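Local atomic coordinates of 2-oxoglutarate carboxylase small subunit (Hydrogenobacter thermophilus, PDB entry 7KCT), a protein that belongs to the biotin carboxylase family and binds magnesium and adenosine-5'-diphosphate in a domain of ATP-grasp type. Residues 209-214 / 283-288; 213-218 / 236-241. All coordinates share one frame; numbering follows the deposited sequence.

Contact 1: 209-214 / 283-288. With MG (magnesium ion), chain E; ADP (adenosine-5'-diphosphate), chain C.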
ATOM      1  N   LYS A 209      22.578  20.071 -28.078  1.00 36.37           N
ATOM      2  CA  LYS A 209      22.799  18.866 -28.852  1.00 39.13           C
ATOM      3  C   LYS A 209      21.648  17.915 -28.591  1.00 41.53           C
ATOM      4  O   LYS A 209      21.295  17.656 -27.435  1.00 34.34           O
ATOM      5  CB  LYS A 209      24.116  18.227 -28.439  1.00 34.52           C
ATOM      6  CG  LYS A 209      24.448  16.927 -29.131  1.00 41.86           C
ATOM      7  CD  LYS A 209      24.685  17.148 -30.604  1.00 43.24           C
ATOM      8  CE  LYS A 209      24.364  15.896 -31.401  1.00 51.71           C
ATOM      9  NZ  LYS A 209      24.194  16.216 -32.832  1.00 49.34           N
ATOM     10  N   TYR A 210      21.025  17.433 -29.652  1.00 36.83           N
ATOM     11  CA  TYR A 210      20.050  16.372 -29.458  1.00 36.89           C
ATOM     12  C   TYR A 210      20.775  15.055 -29.223  1.00 36.80           C
ATOM     13  O   TYR A 210      21.485  14.562 -30.114  1.00 41.73           O
ATOM     14  CB  TYR A 210      19.115  16.234 -30.640  1.00 34.64           C
ATOM     15  CG  TYR A 210      18.133  15.117 -30.380  1.00 39.50           C
ATOM     16  CD1 TYR A 210      17.096  15.274 -29.442  1.00 40.55           C
ATOM     17  CD2 TYR A 210      18.259  13.889 -31.021  1.00 40.98           C
ATOM     18  CE1 TYR A 210      16.174  14.237 -29.189  1.00 40.47           C
ATOM     19  CE2 TYR A 210      17.343  12.850 -30.784  1.00 44.59           C
ATOM     20  CZ  TYR A 210      16.306  13.030 -29.868  1.00 46.66           C
ATOM     21  OH  TYR A 210      15.445  11.974 -29.659  1.00 43.89           O
ATOM     22  N   ILE A 211      20.592  14.468 -28.042  1.00 34.32           N
ATOM     23  CA  ILE A 211      21.193  13.176 -27.722  1.00 36.42           C
ATOM     24  C   ILE A 211      20.248  12.076 -28.207  1.00 42.01           C
ATOM     25  O   ILE A 211      19.164  11.893 -27.649  1.00 36.57           O
ATOM     26  CB  ILE A 211      21.486  13.021 -26.222  1.00 33.66           C
ATOM     27  CG1 ILE A 211      22.309  14.207 -25.685  1.00 37.51           C
ATOM     28  CG2 ILE A 211      22.139  11.686 -25.978  1.00 40.51           C
ATOM     29  CD1 ILE A 211      23.707  14.302 -26.258  1.00 50.68           C
ATOM     30  N   GLU A 212      20.677  11.307 -29.215  1.00 35.34           N
ATOM     31  CA  GLU A 212      19.817  10.300 -29.844  1.00 39.29           C
ATOM     32  C   GLU A 212      19.696   9.078 -28.930  1.00 42.88           C
ATOM     33  O   GLU A 212      20.661   8.654 -28.285  1.00 47.78           O
ATOM     34  CB  GLU A 212      20.382   9.888 -31.220  1.00 43.21           C
ATOM     35  CG  GLU A 212      19.388   9.265 -32.206  1.00 43.43           C
ATOM     36  CD  GLU A 212      18.603  10.304 -32.986  1.00 44.58           C
ATOM     37  OE1 GLU A 212      19.228  11.220 -33.565  1.00 43.93           O
ATOM     38  OE2 GLU A 212      17.361  10.181 -33.056  1.00 44.58           O
ATOM     39  N   ASN A 213      18.499   8.528 -28.852  1.00 39.47           N
ATOM     40  CA  ASN A 213      18.285   7.380 -27.974  1.00 42.16           C
ATOM     41  C   ASN A 213      18.675   7.593 -26.512  1.00 38.71           C
ATOM     42  O   ASN A 213      19.313   6.727 -25.902  1.00 32.57           O
ATOM     43  CB  ASN A 213      19.057   6.180 -28.504  1.00 40.10           C
ATOM     44  CG  ASN A 213      18.804   5.933 -29.974  1.00 44.10           C
ATOM     45  OD1 ASN A 213      17.660   5.802 -30.415  1.00 36.58           O
ATOM     46  ND2 ASN A 213      19.878   5.943 -30.752  1.00 42.80           N
ATOM     47  N   PRO A 214      18.269   8.692 -25.905  1.00 34.72           N
ATOM     48  CA  PRO A 214      18.665   8.966 -24.524  1.00 37.53           C
ATOM     49  C   PRO A 214      17.780   8.245 -23.510  1.00 41.33           C
ATOM     50  O   PRO A 214      16.688   7.764 -23.828  1.00 37.69           O
ATOM     51  CB  PRO A 214      18.484  10.480 -24.424  1.00 32.73           C
ATOM     52  CG  PRO A 214      17.368  10.751 -25.317  1.00 34.48           C
ATOM     53  CD  PRO A 214      17.344   9.708 -26.419  1.00 35.41           C
ATOM     54  N   GLU A 283      17.520  16.937 -13.265  1.00 27.53           N
ATOM     55  CA  GLU A 283      17.231  16.000 -14.333  1.00 29.59           C
ATOM     56  C   GLU A 283      18.425  15.983 -15.288  1.00 39.92           C
ATOM     57  O   GLU A 283      18.976  17.049 -15.610  1.00 31.22           O
ATOM     58  CB  GLU A 283      15.949  16.395 -15.060  1.00 31.03           C
ATOM     59  CG  GLU A 283      14.724  16.511 -14.104  1.00 39.94           C
ATOM     60  CD  GLU A 283      13.367  16.624 -14.816  1.00 46.42           C
ATOM     61  OE1 GLU A 283      12.396  16.018 -14.321  1.00 51.82           O
ATOM     62  OE2 GLU A 283      13.230  17.360 -15.829  1.00 43.56           O
ATOM     63  N   PHE A 284      18.827  14.762 -15.690  1.00 33.68           N
ATOM     64  CA  PHE A 284      19.925  14.447 -16.609  1.00 34.24           C
ATOM     65  C   PHE A 284      19.399  13.658 -17.808  1.00 38.27           C
ATOM     66  O   PHE A 284      18.425  12.917 -17.692  1.00 35.47           O
ATOM     67  CB  PHE A 284      20.961  13.572 -15.934  1.00 27.92           C
ATOM     68  CG  PHE A 284      21.642  14.217 -14.809  1.00 38.99           C
ATOM     69  CD1 PHE A 284      21.025  14.305 -13.573  1.00 37.70           C
ATOM     70  CD2 PHE A 284      22.914  14.751 -14.977  1.00 35.59           C
ATOM     71  CE1 PHE A 284      21.675  14.886 -12.541  1.00 37.97           C
ATOM     72  CE2 PHE A 284      23.573  15.348 -13.945  1.00 32.71           C
ATOM     73  CZ  PHE A 284      22.954  15.424 -12.728  1.00 44.50           C
ATOM     74  N   ILE A 285      20.049  13.814 -18.954  1.00 39.16           N
ATOM     75  CA  ILE A 285      19.941  12.922 -20.109  1.00 33.30           C
ATOM     76  C   ILE A 285      21.176  12.023 -20.101  1.00 38.78           C
ATOM     77  O   ILE A 285      22.298  12.500 -19.900  1.00 35.53           O
ATOM     78  CB  ILE A 285      19.867  13.723 -21.416  1.00 39.20           C
ATOM     79  CG1 ILE A 285      18.563  14.491 -21.570  1.00 44.61           C
ATOM     80  CG2 ILE A 285      20.045  12.803 -22.628  1.00 47.48           C
ATOM     81  CD1 ILE A 285      17.355  13.602 -21.630  1.00 44.39           C
ATOM     82  N   ALA A 286      20.996  10.736 -20.350  1.00 36.71           N
ATOM     83  CA  ALA A 286      22.109   9.795 -20.399  1.00 40.46           C
ATOM     84  C   ALA A 286      22.303   9.329 -21.837  1.00 46.32           C
ATOM     85  O   ALA A 286      21.339   8.927 -22.499  1.00 35.34           O
ATOM     86  CB  ALA A 286      21.846   8.602 -19.490  1.00 47.39           C
ATOM     87  N   ASP A 287      23.551   9.366 -22.321  1.00 50.00           N
ATOM     88  CA  ASP A 287      23.797   8.959 -23.700  1.00 53.59           C
ATOM     89  C   ASP A 287      24.014   7.453 -23.777  1.00 49.74           C
ATOM     90  O   ASP A 287      23.992   6.747 -22.769  1.00 45.98           O
ATOM     91  CB  ASP A 287      25.001   9.685 -24.305  1.00 50.44           C
ATOM     92  CG  ASP A 287      26.307   9.291 -23.648  1.00 51.22           C
ATOM     93  OD1 ASP A 287      26.357   8.304 -22.885  1.00 48.21           O
ATOM     94  OD2 ASP A 287      27.304   9.986 -23.900  1.00 62.43           O
ATOM     95  N   GLU A 288      24.239   6.954 -24.999  1.00 55.57           N
ATOM     96  CA  GLU A 288      24.356   5.509 -25.189  1.00 60.18           C
ATOM     97  C   GLU A 288      25.523   4.933 -24.390  1.00 60.05           C
ATOM     98  O   GLU A 288      25.398   3.857 -23.792  1.00 63.85           O
ATOM     99  CB  GLU A 288      24.496   5.192 -26.680  1.00 54.77           C
TER
HETATM  100 MG    MG E 503      11.679  18.176 -17.124  1.00 47.55          MG
HETATM  101  PB  ADP C 501      10.410  20.018 -19.310  1.00 42.35           P
HETATM  102  O1B ADP C 501       9.202  20.280 -20.140  1.00 48.07           O
HETATM  103  O2B ADP C 501      10.685  18.783 -18.491  1.00 36.11           O
HETATM  104  O3B ADP C 501      11.010  21.252 -18.666  1.00 55.96           O
HETATM  105  PA  ADP C 501      12.967  19.086 -20.011  1.00 40.42           P
HETATM  106  O1A ADP C 501      13.192  18.231 -18.816  1.00 34.39           O
HETATM  107  O2A ADP C 501      14.167  19.842 -20.561  1.00 45.82           O
HETATM  108  O3A ADP C 501      11.709  19.824 -20.580  1.00 43.42           O
HETATM  109  O5' ADP C 501      13.130  17.689 -21.254  1.00 42.27           O
HETATM  110  C5' ADP C 501      11.837  17.145 -21.707  1.00 44.81           C
HETATM  111  C4' ADP C 501      12.175  15.780 -22.160  1.00 37.70           C
HETATM  112  O4' ADP C 501      12.705  15.992 -23.489  1.00 37.83           O
HETATM  113  C3' ADP C 501      13.234  15.141 -21.343  1.00 41.56           C
HETATM  114  O3' ADP C 501      12.658  14.255 -20.376  1.00 43.70           O
HETATM  115  C2' ADP C 501      13.854  14.268 -22.431  1.00 40.95           C
HETATM  116  O2' ADP C 501      12.974  13.139 -22.805  1.00 40.73           O
HETATM  117  C1' ADP C 501      13.839  15.144 -23.651  1.00 36.34           C
HETATM  118  N9  ADP C 501      15.086  15.937 -23.768  1.00 38.19           N
HETATM  119  C8  ADP C 501      15.448  17.133 -23.133  1.00 33.33           C
HETATM  120  N7  ADP C 501      16.674  17.554 -23.539  1.00 38.58           N
HETATM  121  C5  ADP C 501      17.116  16.576 -24.432  1.00 41.28           C
HETATM  122  C6  ADP C 501      18.309  16.437 -25.187  1.00 40.53           C
HETATM  123  N6  ADP C 501      19.290  17.373 -25.083  1.00 34.82           N
HETATM  124  N1  ADP C 501      18.516  15.355 -25.980  1.00 32.15           N
HETATM  125  C2  ADP C 501      17.478  14.485 -26.026  1.00 38.26           C
HETATM  126  N3  ADP C 501      16.296  14.491 -25.387  1.00 33.62           N
HETATM  127  C4  ADP C 501      16.143  15.574 -24.583  1.00 37.64           C
HETATM  128  O   HOH W   1      10.182  18.042 -15.281  1.00 48.62           O
HETATM  129  O   HOH W   2      10.969  16.433 -17.544  1.00 49.67           O

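Contact 2: 213-218 / 236-241. With ADP (adenosine-5'-diphosphate), chain C.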
ATOM      1  N   ASN A 213      18.499   8.528 -28.852  1.00 39.47           N
ATOM      2  CA  ASN A 213      18.285   7.380 -27.974  1.00 42.16           C
ATOM      3  C   ASN A 213      18.675   7.593 -26.512  1.00 38.71           C
ATOM      4  O   ASN A 213      19.313   6.727 -25.902  1.00 32.57           O
ATOM      5  CB  ASN A 213      19.057   6.180 -28.504  1.00 40.10           C
ATOM      6  CG  ASN A 213      18.804   5.933 -29.974  1.00 44.10           C
ATOM      7  OD1 ASN A 213      17.660   5.802 -30.415  1.00 36.58           O
ATOM      8  ND2 ASN A 213      19.878   5.943 -30.752  1.00 42.80           N
ATOM      9  N   PRO A 214      18.269   8.692 -25.905  1.00 34.72           N
ATOM     10  CA  PRO A 214      18.665   8.966 -24.524  1.00 37.53           C
ATOM     11  C   PRO A 214      17.780   8.245 -23.510  1.00 41.33           C
ATOM     12  O   PRO A 214      16.688   7.764 -23.828  1.00 37.69           O
ATOM     13  CB  PRO A 214      18.484  10.480 -24.424  1.00 32.73           C
ATOM     14  CG  PRO A 214      17.368  10.751 -25.317  1.00 34.48           C
ATOM     15  CD  PRO A 214      17.344   9.708 -26.419  1.00 35.41           C
ATOM     16  N   LYS A 215      18.293   8.163 -22.277  1.00 35.56           N
ATOM     17  CA  LYS A 215      17.490   7.871 -21.096  1.00 36.42           C
ATOM     18  C   LYS A 215      17.327   9.147 -20.260  1.00 37.04           C
ATOM     19  O   LYS A 215      18.162  10.058 -20.309  1.00 34.57           O
ATOM     20  CB  LYS A 215      18.132   6.749 -20.296  1.00 35.14           C
ATOM     21  CG  LYS A 215      18.075   5.360 -20.992  1.00 43.21           C
ATOM     22  CD  LYS A 215      18.665   4.285 -20.088  1.00 49.70           C
ATOM     23  CE  LYS A 215      17.921   2.960 -20.192  1.00 55.58           C
ATOM     24  NZ  LYS A 215      16.548   3.013 -19.619  1.00 45.50           N
ATOM     25  N   HIS A 216      16.217   9.238 -19.528  1.00 30.16           N
ATOM     26  CA  HIS A 216      15.966  10.361 -18.635  1.00 29.56           C
ATOM     27  C   HIS A 216      16.215   9.868 -17.214  1.00 37.27           C
ATOM     28  O   HIS A 216      15.438   9.075 -16.664  1.00 34.31           O
ATOM     29  CB  HIS A 216      14.571  10.944 -18.857  1.00 36.89           C
ATOM     30  CG  HIS A 216      14.247  12.121 -17.964  1.00 31.67           C
ATOM     31  ND1 HIS A 216      13.853  13.344 -18.463  1.00 44.35           N
ATOM     32  CD2 HIS A 216      14.198  12.239 -16.615  1.00 39.44           C
ATOM     33  CE1 HIS A 216      13.625  14.178 -17.460  1.00 42.72           C
ATOM     34  NE2 HIS A 216      13.820  13.529 -16.327  1.00 33.64           N
ATOM     35  N   ILE A 217      17.317  10.329 -16.628  1.00 33.10           N
ATOM     36  CA  ILE A 217      17.776   9.919 -15.306  1.00 27.03           C
ATOM     37  C   ILE A 217      17.723  11.154 -14.408  1.00 33.57           C
ATOM     38  O   ILE A 217      18.250  12.210 -14.773  1.00 33.72           O
ATOM     39  CB  ILE A 217      19.204   9.334 -15.358  1.00 32.50           C
ATOM     40  CG1 ILE A 217      19.291   8.133 -16.319  1.00 36.82           C
ATOM     41  CG2 ILE A 217      19.669   8.998 -14.002  1.00 31.75           C
ATOM     42  CD1 ILE A 217      18.467   6.991 -15.970  1.00 37.77           C
ATOM     43  N   GLU A 218      17.098  11.036 -13.233  1.00 29.67           N
ATOM     44  CA  GLU A 218      16.944  12.219 -12.388  1.00 33.81           C
ATOM     45  C   GLU A 218      17.269  11.881 -10.946  1.00 30.42           C
ATOM     46  O   GLU A 218      16.994  10.770 -10.479  1.00 36.45           O
ATOM     47  CB  GLU A 218      15.524  12.811 -12.506  1.00 34.15           C
ATOM     48  CG  GLU A 218      14.479  11.894 -11.962  1.00 32.90           C
ATOM     49  CD  GLU A 218      13.096  12.437 -12.154  1.00 36.70           C
ATOM     50  OE1 GLU A 218      12.946  13.365 -12.975  1.00 38.11           O
ATOM     51  OE2 GLU A 218      12.157  11.915 -11.498  1.00 39.23           O
ATOM     52  N   ASP A 236      14.685   6.473 -13.138  1.00 34.26           N
ATOM     53  CA  ASP A 236      14.621   6.455 -14.597  1.00 30.06           C
ATOM     54  C   ASP A 236      13.193   6.742 -15.055  1.00 32.01           C
ATOM     55  O   ASP A 236      12.281   5.943 -14.815  1.00 29.79           O
ATOM     56  CB  ASP A 236      15.107   5.102 -15.107  1.00 32.85           C
ATOM     57  CG  ASP A 236      15.235   5.066 -16.616  1.00 35.56           C
ATOM     58  OD1 ASP A 236      14.512   5.829 -17.291  1.00 36.41           O
ATOM     59  OD2 ASP A 236      16.044   4.255 -17.120  1.00 40.50           O
ATOM     60  N   CYS A 237      13.003   7.864 -15.723  1.00 25.37           N
ATOM     61  CA  CYS A 237      11.707   8.319 -16.186  1.00 32.31           C
ATOM     62  C   CYS A 237      11.675   8.422 -17.710  1.00 28.31           C
ATOM     63  O   CYS A 237      11.017   9.294 -18.270  1.00 33.80           O
ATOM     64  CB  CYS A 237      11.358   9.652 -15.522  1.00 34.86           C
ATOM     65  SG  CYS A 237      11.616   9.614 -13.713  1.00 40.45           S
ATOM     66  N   SER A 238      12.319   7.477 -18.407  1.00 34.08           N
ATOM     67  CA  SER A 238      12.467   7.595 -19.862  1.00 25.68           C
ATOM     68  C   SER A 238      11.161   7.383 -20.610  1.00 31.01           C
ATOM     69  O   SER A 238      10.919   8.042 -21.629  1.00 31.87           O
ATOM     70  CB  SER A 238      13.517   6.606 -20.371  1.00 31.68           C
ATOM     71  OG  SER A 238      14.746   6.880 -19.750  1.00 33.56           O
ATOM     72  N   ILE A 239      10.302   6.477 -20.143  1.00 34.79           N
ATOM     73  CA  ILE A 239       9.073   6.186 -20.887  1.00 34.72           C
ATOM     74  C   ILE A 239       8.139   7.388 -20.844  1.00 33.90           C
ATOM     75  O   ILE A 239       7.555   7.699 -19.796  1.00 33.22           O
ATOM     76  CB  ILE A 239       8.381   4.923 -20.364  1.00 33.30           C
ATOM     77  CG1 ILE A 239       9.354   3.757 -20.563  1.00 37.46           C
ATOM     78  CG2 ILE A 239       7.112   4.700 -21.133  1.00 36.06           C
ATOM     79  CD1 ILE A 239       8.961   2.425 -20.029  1.00 41.59           C
ATOM     80  N   GLN A 240       7.908   7.985 -22.019  1.00 31.83           N
ATOM     81  CA  GLN A 240       7.277   9.282 -22.110  1.00 31.40           C
ATOM     82  C   GLN A 240       6.362   9.395 -23.313  1.00 38.27           C
ATOM     83  O   GLN A 240       6.511   8.696 -24.314  1.00 37.77           O
ATOM     84  CB  GLN A 240       8.326  10.409 -22.216  1.00 34.58           C
ATOM     85  CG  GLN A 240       9.199  10.547 -21.025  1.00 37.55           C
ATOM     86  CD  GLN A 240      10.308  11.574 -21.223  1.00 44.21           C
ATOM     87  OE1 GLN A 240      10.232  12.446 -22.096  1.00 41.98           O
ATOM     88  NE2 GLN A 240      11.341  11.466 -20.408  1.00 38.65           N
ATOM     89  N   ARG A 241       5.408  10.315 -23.202  1.00 38.94           N
ATOM     90  CA  ARG A 241       4.659  10.792 -24.345  1.00 36.81           C
ATOM     91  C   ARG A 241       4.479  12.292 -24.172  1.00 39.94           C
ATOM     92  O   ARG A 241       4.239  12.776 -23.056  1.00 34.78           O
ATOM     93  CB  ARG A 241       3.303  10.094 -24.482  1.00 40.85           C
ATOM     94  CG  ARG A 241       2.396  10.301 -23.281  1.00 39.28           C
ATOM     95  CD  ARG A 241       1.404  11.420 -23.513  1.00 44.48           C
ATOM     96  NE  ARG A 241       0.544  11.648 -22.346  1.00 51.12           N
ATOM     97  CZ  ARG A 241       0.671  12.656 -21.485  1.00 53.65           C
ATOM     98  NH1 ARG A 241      -0.174  12.755 -20.468  1.00 52.61           N
ATOM     99  NH2 ARG A 241       1.609  13.582 -21.659  1.00 50.28           N
TER
HETATM  100  PB  ADP C 501      10.410  20.018 -19.310  1.00 42.35           P
HETATM  101  O1B ADP C 501       9.202  20.280 -20.140  1.00 48.07           O
HETATM  102  O2B ADP C 501      10.685  18.783 -18.491  1.00 36.11           O
HETATM  103  O3B ADP C 501      11.010  21.252 -18.666  1.00 55.96           O
HETATM  104  PA  ADP C 501      12.967  19.086 -20.011  1.00 40.42           P
HETATM  105  O1A ADP C 501      13.192  18.231 -18.816  1.00 34.39           O
HETATM  106  O2A ADP C 501      14.167  19.842 -20.561  1.00 45.82           O
HETATM  107  O3A ADP C 501      11.709  19.824 -20.580  1.00 43.42           O
HETATM  108  O5' ADP C 501      13.130  17.689 -21.254  1.00 42.27           O
HETATM  109  C5' ADP C 501      11.837  17.145 -21.707  1.00 44.81           C
HETATM  110  C4' ADP C 501      12.175  15.780 -22.160  1.00 37.70           C
HETATM  111  O4' ADP C 501      12.705  15.992 -23.489  1.00 37.83           O
HETATM  112  C3' ADP C 501      13.234  15.141 -21.343  1.00 41.56           C
HETATM  113  O3' ADP C 501      12.658  14.255 -20.376  1.00 43.70           O
HETATM  114  C2' ADP C 501      13.854  14.268 -22.431  1.00 40.95           C
HETATM  115  O2' ADP C 501      12.974  13.139 -22.805  1.00 40.73           O
HETATM  116  C1' ADP C 501      13.839  15.144 -23.651  1.00 36.34           C
HETATM  117  N9  ADP C 501      15.086  15.937 -23.768  1.00 38.19           N
HETATM  118  C8  ADP C 501      15.448  17.133 -23.133  1.00 33.33           C
HETATM  119  N7  ADP C 501      16.674  17.554 -23.539  1.00 38.58           N
HETATM  120  C5  ADP C 501      17.116  16.576 -24.432  1.00 41.28           C
HETATM  121  C6  ADP C 501      18.309  16.437 -25.187  1.00 40.53           C
HETATM  122  N6  ADP C 501      19.290  17.373 -25.083  1.00 34.82           N
HETATM  123  N1  ADP C 501      18.516  15.355 -25.980  1.00 32.15           N
HETATM  124  C2  ADP C 501      17.478  14.485 -26.026  1.00 38.26           C
HETATM  125  N3  ADP C 501      16.296  14.491 -25.387  1.00 33.62           N
HETATM  126  C4  ADP C 501      16.143  15.574 -24.583  1.00 37.64           C

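Contact 1: 209-214 / 283-288
Ile285 meets Ile211 and Pro214 beside the N1/C2 edge of the ADP adenine, joining the end of a strand to the loop 209-214. Earlier on that strand, Glu283 reaches toward the phosphates: its extended chain brings OE2 to magnesium at 2.2 Å, while OE1 accepts a hydrogen bond from water 1, itself bound to the metal. ADP O1A and O2B, two waters and Glu296 complete the coordination, and Lys245 pairs with OE1. Two residues on, Ile285 divides its branches. CG1 and CD1 lie over one face of the purine, CG1 3.8 Å from ADP C5; CG2, anti to the backbone N, turns to the loop and presses on Pro214 CB at 3.3 Å, closer than two carbons normally pack. Ile211 CB lies alongside the same methyl, the two side chains pointing opposite ways. Ala286 offers its carbonyl O to Pro214 CA in a CA-H...O contact of 3.4 Å. Asp287 meets Ile211 CG2 with CB, 3.9 Å off, while its carboxylate turns to the backbone N of Asn291. Tyr210 CE1 approaches ADP C2 obliquely at 3.4 Å from the purine side opposite Ile285. Ile211 N donates to ADP N1 (3.1 Å, 163°), and ADP N6 donates to Lys209 O (3.1 Å). Backbone recognition of the adenine edge, with apolar side chains about the ring and a carboxylate on the metal, is characteristic of the ATP-grasp nucleotide site.

Contact 2: 213-218 / 236-241
Lys215 reaches across to Asp236, bending at its last two torsions to set NZ 2.8 Å from OD2 in a salt bridge that uses the syn lone pair. Phe444 is a further partner of this lysine, through its carbonyl O and by a cation-pi contact. The aspartate holds CG anti to its own N (chi1 -173°), which places OD1 to accept both the N of Ser238, closing an Asx turn, and Ser238 OG, 2.7 Å away. That serine hydroxyl is a relay: while donating to OD1 it takes the backbone N-H of His216 at 2.8 Å (162°). One step along, Cys237 N donates to His216 O over 2.9 Å, and Ile217 lays CD1 against the Asp236 carboxyl group. The Cys237 thiol packs beside the carboxylate of Glu218, whose main partner is Arg235.

His216 and Gln240 lie at about a right angle, ring and amide planes 75° apart, and both reach the ribose of ADP, the histidine with its ring edge. With CG anti to N, the histidine swings ND1 to ADP O3', though the very short separation modelled there is doubtful. Gln240 NE2 donates to Cys237 O (3.1 Å) and ADP O3' (3.1 Å), and weakly to ADP O2'; the first lies nearly in the amide plane, fixing its rotation. Its OE1 then accepts from ADP O2' at 2.9 Å. The chemistry implies that Asp236, gripped by Lys215 and by the N and OG of Ser238, is probably stabilised as an anion, and that the turn's bonds to the His216 backbone and, through Cys237 O, to the Gln240 amide help position the side chains that bind the ribose.

Both contacts are buried and share Asn213 and Pro214, where the loop leaves the adenine and enters strand 215-223. That strand lies beside 278-286 in the four-stranded antiparallel sheet, so contact 1 and contact 2 are tied through it: Phe284 N probably bonds to Ile217 O at 2.8 Å, and Ala286 N to Lys215 O at 2.9 Å. Their chemistry divides along the nucleotide. Contact 1 is mainly apolar between its segments, its polar bonds going to the base and the metal at its ends; contact 2, nearer the centre of the chain, is a polar network that meets the ribose. Glu283 and His216 pack together where the two adjoin.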